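Local atomic coordinates of probable transcriptional regulator, ArsR family protein (Rhodococcus sp. RHA1, PDB entry 3F6O), a protein that probably binds DNA as a transcription factor of the ArsR family, through a winged helix-turn-helix domain. Residues I52-L55 against E56-W60. Residues are numbered along the deposited sequence; the frame is centred on the assembly and turned at random.
Sequences IHFL and EDSGW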
loop_
_atom_site.group_PDB
_atom_site.type_symbol
_atom_site.label_atom_id
_atom_site.label_comp_id
_atom_site.label_asym_id
_atom_site.label_seq_id
_atom_site.Cartn_x
_atom_site.Cartn_y
_atom_site.Cartn_z
ATOM N N ILE A 52 1.237 9.813 -13.391
ATOM C CA ILE A 52 -0.048 9.603 -14.039
ATOM C C ILE A 52 -0.112 8.191 -14.701
ATOM O O ILE A 52 -1.075 7.432 -14.531
ATOM C CB ILE A 52 -0.296 10.722 -15.085
ATOM C CG1 ILE A 52 -0.490 12.079 -14.373
ATOM C CG2 ILE A 52 -1.507 10.391 -15.978
ATOM C CD1 ILE A 52 -1.731 12.157 -13.444
ATOM N N HIS A 53 0.931 7.853 -15.452
ATOM C CA HIS A 53 0.979 6.563 -16.138
ATOM C C HIS A 53 0.966 5.393 -15.157
ATOM O O HIS A 53 0.313 4.375 -15.385
ATOM C CB HIS A 53 2.211 6.489 -17.047
ATOM C CG HIS A 53 2.087 7.341 -18.271
ATOM N ND1 HIS A 53 3.117 8.131 -18.737
ATOM C CD2 HIS A 53 1.042 7.552 -19.110
ATOM C CE1 HIS A 53 2.720 8.785 -19.816
ATOM N NE2 HIS A 53 1.466 8.452 -20.064
ATOM N N PHE A 54 1.691 5.550 -14.056
ATOM C CA PHE A 54 1.744 4.496 -13.049
ATOM C C PHE A 54 0.354 4.309 -12.443
ATOM O O PHE A 54 -0.106 3.173 -12.268
ATOM C CB PHE A 54 2.807 4.799 -11.977
ATOM C CG PHE A 54 3.159 3.594 -11.151
ATOM C CD1 PHE A 54 4.334 2.899 -11.382
ATOM C CD2 PHE A 54 2.280 3.103 -10.191
ATOM C CE1 PHE A 54 4.635 1.760 -10.628
ATOM C CE2 PHE A 54 2.580 1.959 -9.445
ATOM C CZ PHE A 54 3.729 1.295 -9.671
ATOM N N LEU A 55 -0.325 5.430 -12.139
ATOM C CA LEU A 55 -1.710 5.402 -11.620
ATOM C C LEU A 55 -2.678 4.703 -12.585
ATOM O O LEU A 55 -3.535 3.908 -12.178
ATOM C CB LEU A 55 -2.221 6.839 -11.310
ATOM C CG LEU A 55 -1.673 7.447 -9.992
ATOM C CD1 LEU A 55 -2.204 8.890 -9.759
ATOM C CD2 LEU A 55 -2.011 6.527 -8.784
ATOM N N GLU A 56 -2.527 4.976 -13.871
ATOM C CA GLU A 56 -3.409 4.348 -14.845
ATOM C C GLU A 56 -3.084 2.849 -14.981
ATOM O O GLU A 56 -3.982 2.017 -14.934
ATOM C CB GLU A 56 -3.394 5.065 -16.203
ATOM C CG GLU A 56 -4.593 4.558 -17.079
ATOM C CD GLU A 56 -4.957 5.443 -18.277
ATOM O OE1 GLU A 56 -4.123 6.295 -18.697
ATOM O OE2 GLU A 56 -6.102 5.251 -18.803
ATOM N N ASP A 57 -1.806 2.524 -15.108
ATOM C CA ASP A 57 -1.390 1.131 -15.278
ATOM C C ASP A 57 -1.784 0.259 -14.104
ATOM O O ASP A 57 -2.154 -0.882 -14.289
ATOM C CB ASP A 57 0.114 1.021 -15.528
ATOM C CG ASP A 57 0.503 1.498 -16.910
ATOM O OD1 ASP A 57 -0.368 1.573 -17.806
ATOM O OD2 ASP A 57 1.693 1.810 -17.095
ATOM N N SER A 58 -1.695 0.800 -12.888
ATOM C CA SER A 58 -2.095 0.058 -11.704
ATOM C C SER A 58 -3.622 0.056 -11.435
ATOM O O SER A 58 -4.090 -0.585 -10.476
ATOM C CB SER A 58 -1.302 0.562 -10.488
ATOM O OG SER A 58 -1.531 1.946 -10.276
ATOM N N GLY A 59 -4.401 0.741 -12.270
ATOM C CA GLY A 59 -5.878 0.702 -12.175
ATOM C C GLY A 59 -6.530 1.765 -11.292
ATOM O O GLY A 59 -7.743 1.762 -11.122
ATOM N N TRP A 60 -5.725 2.665 -10.706
ATOM C CA TRP A 60 -6.250 3.709 -9.786
ATOM C C TRP A 60 -7.013 4.825 -10.514
ATOM O O TRP A 60 -7.906 5.438 -9.933
ATOM C CB TRP A 60 -5.101 4.339 -8.955
ATOM C CG TRP A 60 -4.704 3.508 -7.780
ATOM C CD1 TRP A 60 -3.615 2.704 -7.676
ATOM C CD2 TRP A 60 -5.432 3.364 -6.553
ATOM N NE1 TRP A 60 -3.600 2.081 -6.430
ATOM C CE2 TRP A 60 -4.716 2.468 -5.737
ATOM C CE3 TRP A 60 -6.623 3.925 -6.059
ATOM C CZ2 TRP A 60 -5.139 2.123 -4.444
ATOM C CZ3 TRP A 60 -7.032 3.581 -4.773
ATOM C CH2 TRP A 60 -6.310 2.675 -4.001
#
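S58 meets F54 one helical turn back through two bonds to a single carbonyl, at the C-terminal end of helix 45-57. S58 N donates to F54 O at 2.9 Å. The hydroxyl donates as well, OG lying 2.7 Å from F54 O and approaching from the other face of the carbonyl plane. A first torsion of 59° sets OG between its own backbone N and carbonyl carbon, folding the hydroxyl back over the last turn. An alanine here removes OG and would probably leave F54 O held by the backbone amide alone, with one face of its plane lacking that donor.

The remaining backbone bonds follow the helix and then close it. E56 N to I52 O and D57 N to H53 O, the latter nearly straight at 2.8 Å, are regular i to i-4 links. Beyond them G59 takes a positive phi of 91°. G59 N bonds to E56 O at 3.0 Å, and W60 N reaches L55 O at 2.9 Å in a weak bond bent to 129°. Together these mark a Schellman motif.

Between 52-55 and 56-60 the apolar pair is L55 with W60. L55 CD2 comes 3.8 Å from W60 CB where the two side chains run obliquely past each other, and W60 CG lies slightly farther from the same methyl. L55 also touches V23 and L24 of helix 18-28, while the indole continues to an edge-to-face contact with F79 and gives its NE1 proton to I11 O.

The chemistry implies a helix end whose last carbonyls are taken up by following amides and the S58 hydroxyl. Helix 45-57, probably the recognition helix, thus stops before the wing hairpin 61-66/69-74, with L55 and W60, both buried, packing on helix 18-28 from before and after the turn.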